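Local coordinates for protein LYND (Lyngbya aestuarii, PDB 4V1T) that probably acts as an ATP-dependent cyclodehydratase of the YcaO family, forming azoline heterocycles from residues of a peptide substrate, at residues E53-K58 with E66-V71; T117-I122 with P164-I169; E124-A129 with S251-G256; Y271-N274 with G279-F282; L511-Y516 with Q720-I725. One frame throughout, in Å; residues are numbered along the deposited sequence.

How the contacts relate
Contacts 1 and 5 are both buried but unlike in chemistry: contact 1 joins two helices through aliphatic side chains in the winged helix-turn-helix range, whereas contact 5, in the YcaO range, combines a weak hydrogen bond with a tyrosine ring beside an amide and a guanidinium. Contacts 2 and 3 are partly buried, with centres about 17 Å apart, and they touch where Pro118 CB lies 3.9 Å from Val127 CG2. Contacts 3 and 4 use the same long helix, 250-275, one near its start beside the second subunit and the other at its end. Contact 4 is a surface turn, where Thr280 and, weakly, Asn274 bond the carbonyl of Ala277 between the segments.

Contact 1: E53-K58 with E66-V71; sequences EQIVEK and EYIDYV
Between 53-58 and 66-71 the closest CA atoms are those of Val56 and Ile68, 7.2 Å apart, and the space is bridged mainly by Ile68, whose end methyl rests on the backbone of the other helix. Its CG1 is anti to the carbonyl carbon (chi1 -62°) and the chain runs on extended (chi2 177°), which carries CD1 to the flank of helix 52-58. There Ile68 CD1 sits 3.8 Å from Val56 CA and 4.1 Å from Ile55 O. Val56 adds one branch: its CG2 lies 4.2 Å from Ile68 CD1, and the two side chains meet at a slant. The second branch of Ile68 faces Ile55, a looser approach in which Ile68 CG2 and Ile55 CG2 are 4.4 Å apart. Ile55 also packs on Leu45 and Leu46, while Ile68 touches Leu52 and Val63, so the pair belongs to a larger aliphatic cluster within the winged helix-turn-helix domain. No hydrogen bond or ion pair crosses between the two segments. Without a polar tie, cohesion here probably rests on shape, a single isoleucine methyl set against the helix flank, and on the burial of apolar surface.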
# COMPACT_ATOMS: atom_id res chain seq x y z
N GLU B 53 34.97 5.02 -39.05
CA GLU B 53 35.59 5.15 -40.37
C GLU B 53 34.54 5.00 -41.46
O GLU B 53 34.48 5.80 -42.40
CB GLU B 53 36.70 4.11 -40.54
CG GLU B 53 37.82 4.24 -39.52
CD GLU B 53 38.81 3.10 -39.59
OE1 GLU B 53 38.54 2.12 -40.33
OE2 GLU B 53 39.85 3.17 -38.91
N GLN B 54 33.69 3.99 -41.32
CA GLN B 54 32.69 3.68 -42.33
C GLN B 54 31.59 4.74 -42.43
O GLN B 54 31.10 5.02 -43.51
CB GLN B 54 32.08 2.31 -42.05
CG GLN B 54 33.02 1.16 -42.33
CD GLN B 54 32.65 -0.09 -41.56
OE1 GLN B 54 33.16 -0.33 -40.48
NE2 GLN B 54 31.73 -0.87 -42.11
N ILE B 55 31.21 5.30 -41.29
CA ILE B 55 30.18 6.33 -41.24
C ILE B 55 30.68 7.63 -41.87
O ILE B 55 29.93 8.32 -42.56
CB ILE B 55 29.73 6.63 -39.79
CG1 ILE B 55 29.10 5.37 -39.17
CG2 ILE B 55 28.72 7.78 -39.76
CD1 ILE B 55 29.01 5.42 -37.66
N VAL B 56 31.95 7.95 -41.62
CA VAL B 56 32.54 9.18 -42.13
C VAL B 56 32.58 9.18 -43.67
O VAL B 56 32.39 10.23 -44.30
CB VAL B 56 33.97 9.39 -41.58
CG1 VAL B 56 34.66 10.59 -42.24
CG2 VAL B 56 33.93 9.59 -40.07
N GLU B 57 32.83 8.01 -44.26
CA GLU B 57 32.85 7.89 -45.71
C GLU B 57 31.43 7.70 -46.24
O GLU B 57 31.09 8.20 -47.31
CB GLU B 57 33.78 6.76 -46.16
CG GLU B 57 33.11 5.43 -46.50
CD GLU B 57 34.08 4.44 -47.12
OE1 GLU B 57 35.28 4.78 -47.28
OE2 GLU B 57 33.64 3.32 -47.46
N LYS B 58 30.62 6.98 -45.49
CA LYS B 58 29.22 6.78 -45.86
C LYS B 58 28.50 8.13 -45.95
O LYS B 58 27.55 8.29 -46.72
CB LYS B 58 28.53 5.86 -44.85
CG LYS B 58 27.06 5.60 -45.10
CD LYS B 58 26.83 4.86 -46.41
CE LYS B 58 25.41 4.34 -46.50
NZ LYS B 58 25.13 3.72 -47.82
N GLU B 66 34.31 16.17 -38.40
CA GLU B 66 34.30 16.86 -37.12
C GLU B 66 32.89 17.07 -36.59
O GLU B 66 32.68 17.11 -35.38
CB GLU B 66 35.04 18.19 -37.21
CG GLU B 66 36.49 18.10 -36.78
CD GLU B 66 37.24 19.42 -36.90
OE1 GLU B 66 37.04 20.13 -37.92
OE2 GLU B 66 38.02 19.74 -35.98
N TYR B 67 31.92 17.22 -37.50
CA TYR B 67 30.52 17.30 -37.12
C TYR B 67 30.06 15.94 -36.60
O TYR B 67 29.41 15.86 -35.56
CB TYR B 67 29.64 17.74 -38.29
CG TYR B 67 29.64 19.24 -38.55
CD1 TYR B 67 30.60 20.08 -37.98
CD2 TYR B 67 28.70 19.80 -39.39
CE1 TYR B 67 30.60 21.44 -38.23
CE2 TYR B 67 28.68 21.17 -39.64
CZ TYR B 67 29.64 21.98 -39.06
OH TYR B 67 29.64 23.34 -39.31
N ILE B 68 30.39 14.89 -37.33
CA ILE B 68 30.06 13.53 -36.92
C ILE B 68 30.63 13.25 -35.53
O ILE B 68 29.94 12.72 -34.66
CB ILE B 68 30.58 12.49 -37.93
CG1 ILE B 68 29.91 12.70 -39.28
CG2 ILE B 68 30.34 11.07 -37.41
CD1 ILE B 68 30.38 11.79 -40.39
N ASP B 69 31.89 13.62 -35.32
CA ASP B 69 32.53 13.49 -34.01
C ASP B 69 31.74 14.18 -32.91
O ASP B 69 31.44 13.58 -31.88
CB ASP B 69 33.96 14.04 -34.06
CG ASP B 69 34.88 13.20 -34.92
OD1 ASP B 69 34.54 12.03 -35.22
OD2 ASP B 69 35.97 13.70 -35.28
N TYR B 70 31.39 15.44 -33.12
CA TYR B 70 30.64 16.20 -32.13
C TYR B 70 29.30 15.55 -31.81
O TYR B 70 28.86 15.56 -30.66
CB TYR B 70 30.41 17.62 -32.64
CG TYR B 70 29.65 18.50 -31.67
CD1 TYR B 70 30.27 19.02 -30.54
CD2 TYR B 70 28.31 18.82 -31.89
CE1 TYR B 70 29.58 19.83 -29.66
CE2 TYR B 70 27.62 19.63 -31.02
CZ TYR B 70 28.26 20.14 -29.91
OH TYR B 70 27.55 20.95 -29.05
N VAL B 71 28.63 15.00 -32.82
CA VAL B 71 27.35 14.34 -32.62
C VAL B 71 27.50 13.11 -31.73
O VAL B 71 26.73 12.91 -30.80
CB VAL B 71 26.70 13.94 -33.96
CG1 VAL B 71 25.52 13.00 -33.76
CG2 VAL B 71 26.25 15.17 -34.72

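Contact 2: T117-I122 with P164-I169; sequences TPVGNI and PELAKI
Val119 splits its two methyl groups between Glu165 and Leu166, at the start of the helix 165-176. Val119 CG2 lies 3.6 Å from Glu165 CB and equally near the carboxylate, 3.6 Å from Glu165 OE1. CG and CD of Glu165 are within 3.9 Å of Val119 CG2 as well, the two side chains sliding past each other in opposite directions. The other branch, Val119 CG1, meets Leu166 CD2 at 4.0 Å, those side chains crossing at about a right angle. Both approaches follow from the valine torsion: chi1 62° puts CG1 between the backbone N and the carbonyl carbon, the crowded position, and sends CG2 anti to the N. Glu165 is exposed, and its carboxylate makes no hydrogen bond to 117-122. One shell out, Val119 opens a type II' beta turn that ends at Ile122, with Gly120 supplying the positive phi the turn needs. A backbone hydrogen bond to Leu157 fixes Val119 beside strand 154-157, whose Val156 touches both Val119 and Leu166. The contact thus packs the end of strand 114-118 and its following turn against the first turn of helix 165-176, with Leu166 also reaching Leu182 of strand 180-184 and Trp204 of helix 204-213.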
# COMPACT_ATOMS: atom_id res chain seq x y z
N THR B 117 25.92 -25.78 -5.78
CA THR B 117 26.06 -26.70 -4.65
C THR B 117 24.68 -27.12 -4.14
O THR B 117 23.93 -26.30 -3.62
CB THR B 117 26.84 -26.05 -3.48
OG1 THR B 117 28.02 -25.41 -3.98
CG2 THR B 117 27.23 -27.11 -2.45
N PRO B 118 24.32 -28.40 -4.30
CA PRO B 118 23.05 -28.84 -3.72
C PRO B 118 23.13 -29.09 -2.22
O PRO B 118 24.20 -29.35 -1.68
CB PRO B 118 22.78 -30.16 -4.45
CG PRO B 118 24.15 -30.70 -4.71
CD PRO B 118 24.99 -29.49 -5.04
N VAL B 119 21.99 -29.01 -1.56
CA VAL B 119 21.87 -29.26 -0.14
C VAL B 119 20.48 -29.86 0.08
O VAL B 119 19.54 -29.56 -0.65
CB VAL B 119 22.10 -27.98 0.70
CG1 VAL B 119 21.06 -26.93 0.38
CG2 VAL B 119 22.09 -28.27 2.19
N GLY B 120 20.35 -30.71 1.09
CA GLY B 120 19.10 -31.43 1.30
C GLY B 120 18.91 -32.43 0.17
O GLY B 120 19.86 -33.05 -0.27
N ASN B 121 17.68 -32.55 -0.32
CA ASN B 121 17.33 -33.60 -1.27
C ASN B 121 17.23 -33.13 -2.72
O ASN B 121 16.54 -33.73 -3.53
CB ASN B 121 16.03 -34.29 -0.84
CG ASN B 121 14.88 -33.31 -0.67
OD1 ASN B 121 14.78 -32.32 -1.39
ND2 ASN B 121 14.02 -33.59 0.30
N ILE B 122 17.93 -32.05 -3.05
CA ILE B 122 17.93 -31.55 -4.43
C ILE B 122 18.65 -32.54 -5.34
O ILE B 122 19.78 -32.93 -5.09
CB ILE B 122 18.59 -30.15 -4.55
CG1 ILE B 122 17.86 -29.12 -3.68
CG2 ILE B 122 18.61 -29.67 -6.00
CD1 ILE B 122 16.39 -28.92 -4.03
N PRO B 164 20.25 -27.56 8.06
CA PRO B 164 21.39 -27.33 8.95
C PRO B 164 22.75 -27.23 8.24
O PRO B 164 23.66 -26.62 8.79
CB PRO B 164 21.36 -28.53 9.92
CG PRO B 164 20.44 -29.51 9.32
CD PRO B 164 19.46 -28.72 8.50
N GLU B 165 22.89 -27.81 7.06
CA GLU B 165 24.14 -27.73 6.32
C GLU B 165 24.44 -26.29 5.86
O GLU B 165 25.59 -25.94 5.62
CB GLU B 165 24.11 -28.64 5.10
CG GLU B 165 25.35 -28.50 4.23
CD GLU B 165 25.46 -29.55 3.15
OE1 GLU B 165 24.72 -30.56 3.20
OE2 GLU B 165 26.31 -29.36 2.25
N LEU B 166 23.40 -25.47 5.74
CA LEU B 166 23.59 -24.08 5.33
C LEU B 166 24.41 -23.31 6.37
O LEU B 166 25.07 -22.32 6.04
CB LEU B 166 22.25 -23.40 5.09
CG LEU B 166 21.43 -23.98 3.94
CD1 LEU B 166 20.07 -23.31 3.88
CD2 LEU B 166 22.14 -23.83 2.61
N ALA B 167 24.39 -23.77 7.61
CA ALA B 167 25.14 -23.13 8.67
C ALA B 167 26.64 -23.24 8.38
O ALA B 167 27.39 -22.27 8.54
CB ALA B 167 24.81 -23.75 10.01
N LYS B 168 27.06 -24.42 7.93
CA LYS B 168 28.45 -24.65 7.60
C LYS B 168 28.86 -23.86 6.36
O LYS B 168 29.95 -23.28 6.30
CB LYS B 168 28.70 -26.15 7.38
CG LYS B 168 30.14 -26.49 7.09
CD LYS B 168 30.30 -27.96 6.72
CE LYS B 168 31.76 -28.33 6.52
NZ LYS B 168 32.54 -28.28 7.80
N ILE B 169 28.00 -23.85 5.35
CA ILE B 169 28.30 -23.11 4.14
C ILE B 169 28.45 -21.62 4.47
O ILE B 169 29.36 -20.95 3.98
CB ILE B 169 27.21 -23.31 3.07
CG1 ILE B 169 27.24 -24.76 2.57
CG2 ILE B 169 27.39 -22.33 1.91
CD1 ILE B 169 26.15 -25.09 1.57

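Contact 3: E124-A129 with S251-G256; sequences EVTVAA and STLQTG
Gln254 presents the only flat side-chain group in the contact with Ala129, and its carboxamide is met at the nitrogen end: no side chain of 124-129 lies over either of its faces. Gln254 NE2 stands 3.7 Å from Ala129 CB, an amide nitrogen beside a methyl and no hydrogen bond. One N-H of Gln254 is taken by a water, which accepts from Gln254 NE2 at 3.0 Å and donates to Ala129 O at 2.9 Å. The water thus ties the side chain of one helix to a backbone carbonyl of the other. The far end of the amide is fixed too, since OE1 is bonded to Gln258 NE2 of the same chain, and the chain bends at chi2 (-72°) to bring NE2 back toward the partner helix. Nearer the start of helix 124-135, Thr126 is met by Leu253, whose CD2 lies 4.0 Å from Thr126 OG1. That hydroxyl is engaged with Ser123 OG, so the leucine methyl merely packs beside it. On the side of 251-256 that does not meet 124-129, Thr255 OG1 is hydrogen-bonded to Ser251 O at 2.7 Å. The backbone N of Thr255 reaches the same carbonyl from the opposite face, which is therefore gripped twice. Ser251 also bonds Thr262 of the second subunit, and Gln254 packs on Gln258 of that subunit. With Ala129 CA 8.0 Å from Gln254 CA, and Thr126 CA 8.4 Å from Leu253 CA, this is side-chain-mediated helix-helix packing with a water bridge, on a helix that also takes part in the dimer interface.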
# COMPACT_ATOMS: atom_id res chain seq x y z
N GLU B 124 20.39 -34.33 -8.78
CA GLU B 124 21.56 -33.97 -9.56
C GLU B 124 21.18 -33.60 -10.99
O GLU B 124 21.97 -33.01 -11.71
CB GLU B 124 22.59 -35.10 -9.57
CG GLU B 124 23.07 -35.47 -8.17
CD GLU B 124 22.18 -36.49 -7.46
OE1 GLU B 124 21.21 -37.00 -8.07
OE2 GLU B 124 22.46 -36.79 -6.28
N VAL B 125 19.97 -33.96 -11.39
CA VAL B 125 19.44 -33.54 -12.68
C VAL B 125 18.89 -32.12 -12.54
O VAL B 125 18.89 -31.36 -13.51
CB VAL B 125 18.35 -34.49 -13.23
CG1 VAL B 125 18.98 -35.81 -13.66
CG2 VAL B 125 17.24 -34.73 -12.21
N THR B 126 18.43 -31.78 -11.34
CA THR B 126 18.00 -30.42 -11.04
C THR B 126 19.20 -29.48 -11.11
O THR B 126 19.10 -28.37 -11.64
CB THR B 126 17.33 -30.33 -9.66
OG1 THR B 126 16.07 -30.99 -9.70
CG2 THR B 126 17.12 -28.86 -9.24
N VAL B 127 20.32 -29.92 -10.56
CA VAL B 127 21.56 -29.16 -10.63
C VAL B 127 22.01 -29.03 -12.08
O VAL B 127 22.51 -27.98 -12.51
CB VAL B 127 22.68 -29.82 -9.80
CG1 VAL B 127 24.00 -29.09 -9.99
CG2 VAL B 127 22.29 -29.84 -8.32
N ALA B 128 21.81 -30.09 -12.85
CA ALA B 128 22.19 -30.12 -14.25
C ALA B 128 21.31 -29.19 -15.09
O ALA B 128 21.78 -28.58 -16.04
CB ALA B 128 22.13 -31.54 -14.78
N ALA B 129 20.04 -29.09 -14.74
CA ALA B 129 19.11 -28.23 -15.45
C ALA B 129 19.47 -26.76 -15.29
O ALA B 129 19.45 -25.99 -16.26
CB ALA B 129 17.68 -28.47 -14.98
N SER B 251 7.10 -27.56 -14.72
CA SER B 251 7.03 -26.20 -15.23
C SER B 251 7.34 -25.19 -14.14
O SER B 251 7.94 -24.15 -14.41
CB SER B 251 5.65 -25.93 -15.86
OG SER B 251 4.62 -26.05 -14.92
N THR B 252 6.95 -25.50 -12.90
CA THR B 252 7.29 -24.63 -11.77
C THR B 252 8.78 -24.75 -11.42
O THR B 252 9.42 -23.75 -11.04
CB THR B 252 6.45 -24.95 -10.52
OG1 THR B 252 6.68 -26.30 -10.10
CG2 THR B 252 4.96 -24.74 -10.81
N LEU B 253 9.33 -25.95 -11.54
CA LEU B 253 10.76 -26.15 -11.31
C LEU B 253 11.56 -25.32 -12.30
O LEU B 253 12.44 -24.55 -11.91
CB LEU B 253 11.13 -27.63 -11.45
CG LEU B 253 12.62 -27.96 -11.34
CD1 LEU B 253 13.17 -27.55 -9.98
CD2 LEU B 253 12.87 -29.45 -11.59
N GLN B 254 11.26 -25.48 -13.58
CA GLN B 254 11.97 -24.78 -14.64
C GLN B 254 11.75 -23.27 -14.56
O GLN B 254 12.65 -22.50 -14.85
CB GLN B 254 11.54 -25.31 -16.01
CG GLN B 254 12.32 -26.52 -16.49
CD GLN B 254 13.75 -26.18 -16.89
OE1 GLN B 254 14.00 -25.14 -17.51
NE2 GLN B 254 14.69 -27.05 -16.54
N THR B 255 10.56 -22.85 -14.13
CA THR B 255 10.28 -21.44 -13.91
C THR B 255 11.24 -20.87 -12.86
O THR B 255 11.74 -19.76 -13.01
CB THR B 255 8.83 -21.21 -13.43
OG1 THR B 255 7.93 -21.45 -14.51
CG2 THR B 255 8.64 -19.78 -12.94
N GLY B 256 11.48 -21.64 -11.81
CA GLY B 256 12.35 -21.22 -10.74
C GLY B 256 13.83 -21.18 -11.13
O GLY B 256 14.57 -20.28 -10.73
O HOH W 1 17.16 -26.20 -17.96

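Contact 4: Y271-N274 with G279-F282; sequences YHVN and GTVF
Asn274 and Gly279 bring the end of the helix 250-275 and the following loop closest, with the CA atoms of Asn274 and Gly279 6.3 Å apart. Van der Waals packing lies beside this. Val273 points toward the loop, and its CG1, anti to the backbone N (chi1 -179°), comes 3.7 Å from Thr280 OG1, a methyl beside a hydroxyl. The Asn274 amide and the Val281 side chain cross at about a right angle, but the model places them too near each other, so the detail of that packing is doubtful. The polar part is indirect. Asn274 ND2 lies 3.3 Å from Gly279 N, yet both are donors and no bond joins them. Instead both segments turn to Ala277 O in the intervening turn: Thr280 OG1 is hydrogen-bonded to it, and Asn274 ND2 bonds it weakly. With an alanine in place of Asn274, the carbonyl of Ala277 would probably lose that weak second bond. Gly279 has a positive phi (76°), which favours glycine. This surface turn closes the long helix, where Val273 also touches Val105 of helix 103-109, and leads the chain on toward strand 289-294 of the seven-stranded mixed sheet.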
# COMPACT_ATOMS: atom_id res chain seq x y z
N TYR B 271 28.26 -7.10 -10.30
CA TYR B 271 29.47 -7.29 -9.51
C TYR B 271 30.71 -6.90 -10.30
O TYR B 271 31.63 -6.30 -9.76
CB TYR B 271 29.58 -8.74 -9.07
CG TYR B 271 30.92 -9.10 -8.49
CD1 TYR B 271 31.33 -8.58 -7.26
CD2 TYR B 271 31.78 -9.95 -9.16
CE1 TYR B 271 32.55 -8.92 -6.71
CE2 TYR B 271 33.01 -10.29 -8.61
CZ TYR B 271 33.38 -9.77 -7.39
OH TYR B 271 34.60 -10.10 -6.85
N HIS B 272 30.72 -7.25 -11.59
CA HIS B 272 31.84 -6.94 -12.46
C HIS B 272 32.02 -5.43 -12.58
O HIS B 272 33.14 -4.94 -12.49
CB HIS B 272 31.62 -7.55 -13.84
CG HIS B 272 32.68 -7.21 -14.83
ND1 HIS B 272 33.92 -7.80 -14.83
CD2 HIS B 272 32.68 -6.34 -15.87
CE1 HIS B 272 34.65 -7.30 -15.81
NE2 HIS B 272 33.92 -6.42 -16.46
N VAL B 273 30.93 -4.70 -12.76
CA VAL B 273 30.98 -3.26 -13.00
C VAL B 273 31.29 -2.49 -11.72
O VAL B 273 31.66 -1.33 -11.78
CB VAL B 273 29.66 -2.75 -13.63
CG1 VAL B 273 29.70 -1.25 -13.92
CG2 VAL B 273 29.39 -3.48 -14.93
N ASN B 274 31.14 -3.14 -10.57
CA ASN B 274 31.43 -2.49 -9.28
C ASN B 274 32.77 -2.88 -8.68
O ASN B 274 33.21 -2.26 -7.71
CB ASN B 274 30.31 -2.77 -8.27
CG ASN B 274 29.09 -1.87 -8.44
OD1 ASN B 274 28.08 -2.07 -7.78
ND2 ASN B 274 29.18 -0.86 -9.32
N GLY B 279 29.48 1.74 -7.24
CA GLY B 279 28.29 2.58 -7.15
C GLY B 279 27.78 3.19 -8.45
O GLY B 279 26.92 4.07 -8.42
N THR B 280 28.30 2.73 -9.58
CA THR B 280 27.85 3.22 -10.87
C THR B 280 26.69 2.39 -11.42
O THR B 280 26.06 2.76 -12.41
CB THR B 280 29.01 3.23 -11.90
OG1 THR B 280 29.56 1.92 -12.01
CG2 THR B 280 30.10 4.19 -11.46
N VAL B 281 26.41 1.26 -10.78
CA VAL B 281 25.31 0.38 -11.20
C VAL B 281 24.13 0.54 -10.24
O VAL B 281 24.32 0.59 -9.03
CB VAL B 281 25.75 -1.09 -11.23
CG1 VAL B 281 26.10 -1.56 -9.83
CG2 VAL B 281 24.66 -1.97 -11.82
N PHE B 282 22.93 0.63 -10.79
CA PHE B 282 21.75 0.98 -10.00
C PHE B 282 20.77 -0.17 -9.82
O PHE B 282 20.20 -0.33 -8.73
CB PHE B 282 21.03 2.15 -10.67
CG PHE B 282 21.83 3.42 -10.71
CD1 PHE B 282 21.89 4.26 -9.61
CD2 PHE B 282 22.55 3.76 -11.85
CE1 PHE B 282 22.64 5.42 -9.64
CE2 PHE B 282 23.30 4.93 -11.89
CZ PHE B 282 23.34 5.76 -10.78

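Contact 5: L511-Y516 with Q720-I725; sequences LCYYHY and QTRPDI
Cys512, in a short, weakly bonded helical turn, meets Gln720 through its backbone carbonyl: Gln720 NE2 donates to Cys512 O at 2.8 Å, but the angle at the hydrogen is only 125°, so the bond is weak. The glutamine chain is extended beyond CG, and this carries the amide across to the carbonyl. Tyr513 follows, and its ring lies alongside the same glutamine. Tyr513 CD1 is 3.8 Å from Gln720 NE2, and Tyr513 CE1 is 3.9 Å from Gln720 CG, with ring and amide planes 25° apart, a nearly parallel pass in which the two side chains run in opposite senses. Arg722 approaches the same part of the ring, its NH2 being 3.9 Å from Tyr513 CD1, though its guanidinium is turned 61° from the ring and comes in obliquely. That arginine is held from elsewhere, NH1 by a salt bridge to Glu436 and NH2 by Ser429 O, while Tyr513 itself packs on Glu436 and Pro437. A serine in place of Tyr513 would probably open a gap beside the Gln720 amide and leave the Arg722 guanidinium without its aromatic neighbour. The Gln720 side chain lies about 9 Å from the bound ADP. In this interior a buried amide and a buried guanidinium both pack obliquely at the CD1-CE1 side of Tyr513, the charge of Arg722 being met by Glu436.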
# COMPACT_ATOMS: atom_id res chain seq x y z
N LEU B 511 11.57 -11.56 34.84
CA LEU B 511 10.53 -10.53 34.84
C LEU B 511 10.66 -9.53 33.69
O LEU B 511 9.69 -8.90 33.30
CB LEU B 511 10.55 -9.76 36.16
CG LEU B 511 9.75 -10.34 37.33
CD1 LEU B 511 9.92 -9.46 38.54
CD2 LEU B 511 8.27 -10.47 36.98
N CYS B 512 11.87 -9.41 33.15
CA CYS B 512 12.20 -8.35 32.19
C CYS B 512 11.93 -8.73 30.74
O CYS B 512 11.81 -7.85 29.90
CB CYS B 512 13.67 -7.97 32.35
SG CYS B 512 14.09 -7.30 33.98
N TYR B 513 11.85 -10.02 30.45
CA TYR B 513 11.65 -10.49 29.08
C TYR B 513 10.67 -11.66 29.03
O TYR B 513 10.51 -12.39 30.00
CB TYR B 513 12.98 -10.91 28.48
CG TYR B 513 14.03 -9.82 28.54
CD1 TYR B 513 14.06 -8.81 27.58
CD2 TYR B 513 14.98 -9.80 29.56
CE1 TYR B 513 15.01 -7.80 27.64
CE2 TYR B 513 15.93 -8.81 29.62
CZ TYR B 513 15.94 -7.81 28.66
OH TYR B 513 16.88 -6.82 28.71
N TYR B 514 10.03 -11.82 27.87
CA TYR B 514 9.12 -12.94 27.65
C TYR B 514 9.88 -14.25 27.52
O TYR B 514 10.99 -14.29 26.96
CB TYR B 514 8.29 -12.74 26.37
CG TYR B 514 7.37 -11.54 26.39
CD1 TYR B 514 6.53 -11.29 27.46
CD2 TYR B 514 7.35 -10.64 25.32
CE1 TYR B 514 5.69 -10.20 27.47
CE2 TYR B 514 6.52 -9.54 25.32
CZ TYR B 514 5.69 -9.33 26.40
OH TYR B 514 4.85 -8.24 26.40
N HIS B 515 9.27 -15.32 28.01
CA HIS B 515 9.75 -16.67 27.79
C HIS B 515 11.20 -16.87 28.21
O HIS B 515 11.97 -17.49 27.49
CB HIS B 515 9.56 -17.08 26.32
CG HIS B 515 8.15 -16.99 25.84
ND1 HIS B 515 7.68 -15.93 25.09
CD2 HIS B 515 7.09 -17.81 26.04
CE1 HIS B 515 6.40 -16.11 24.83
NE2 HIS B 515 6.02 -17.24 25.40
N TYR B 516 11.57 -16.33 29.37
CA TYR B 516 12.86 -16.62 29.96
C TYR B 516 12.77 -18.00 30.59
O TYR B 516 11.90 -18.22 31.41
CB TYR B 516 13.24 -15.59 31.02
CG TYR B 516 14.52 -15.91 31.73
CD1 TYR B 516 15.75 -15.54 31.19
CD2 TYR B 516 14.52 -16.59 32.94
CE1 TYR B 516 16.94 -15.84 31.84
CE2 TYR B 516 15.70 -16.88 33.59
CZ TYR B 516 16.90 -16.51 33.03
OH TYR B 516 18.08 -16.80 33.66
N GLN B 720 14.48 -2.63 25.68
CA GLN B 720 14.42 -3.87 24.92
C GLN B 720 14.67 -3.64 23.43
O GLN B 720 14.49 -4.55 22.62
CB GLN B 720 13.05 -4.52 25.11
CG GLN B 720 12.70 -4.87 26.54
CD GLN B 720 11.31 -5.46 26.68
OE1 GLN B 720 10.39 -5.07 25.96
NE2 GLN B 720 11.16 -6.41 27.60
N THR B 721 15.07 -2.43 23.07
CA THR B 721 15.28 -2.08 21.66
C THR B 721 16.31 -2.98 21.01
O THR B 721 17.45 -3.11 21.49
CB THR B 721 15.74 -0.62 21.52
OG1 THR B 721 14.77 0.25 22.13
CG2 THR B 721 15.92 -0.24 20.06
N ARG B 722 15.92 -3.61 19.90
CA ARG B 722 16.83 -4.46 19.14
C ARG B 722 17.37 -3.66 17.96
O ARG B 722 16.58 -3.08 17.22
CB ARG B 722 16.11 -5.72 18.66
CG ARG B 722 15.28 -6.42 19.74
CD ARG B 722 16.15 -7.16 20.74
NE ARG B 722 15.38 -7.65 21.89
CZ ARG B 722 15.82 -8.56 22.76
NH1 ARG B 722 17.02 -9.11 22.62
NH2 ARG B 722 15.04 -8.93 23.76
N PRO B 723 18.71 -3.60 17.79
CA PRO B 723 19.26 -2.74 16.73
C PRO B 723 18.81 -3.10 15.32
O PRO B 723 18.74 -2.23 14.47
CB PRO B 723 20.78 -2.95 16.86
CG PRO B 723 20.98 -3.48 18.23
CD PRO B 723 19.76 -4.28 18.55
N ASP B 724 18.54 -4.38 15.08
CA ASP B 724 18.06 -4.84 13.78
C ASP B 724 16.58 -4.48 13.56
O ASP B 724 16.06 -4.61 12.45
CB ASP B 724 18.26 -6.36 13.64
CG ASP B 724 17.55 -7.15 14.73
OD1 ASP B 724 17.43 -6.63 15.86
OD2 ASP B 724 17.12 -8.28 14.46
N ILE B 725 15.91 -4.04 14.62
CA ILE B 725 14.52 -3.59 14.55
C ILE B 725 14.45 -2.08 14.38
O ILE B 725 13.75 -1.59 13.50
CB ILE B 725 13.74 -3.99 15.82
CG1 ILE B 725 13.68 -5.51 15.95
CG2 ILE B 725 12.34 -3.40 15.82
CD1 ILE B 725 12.91 -6.21 14.85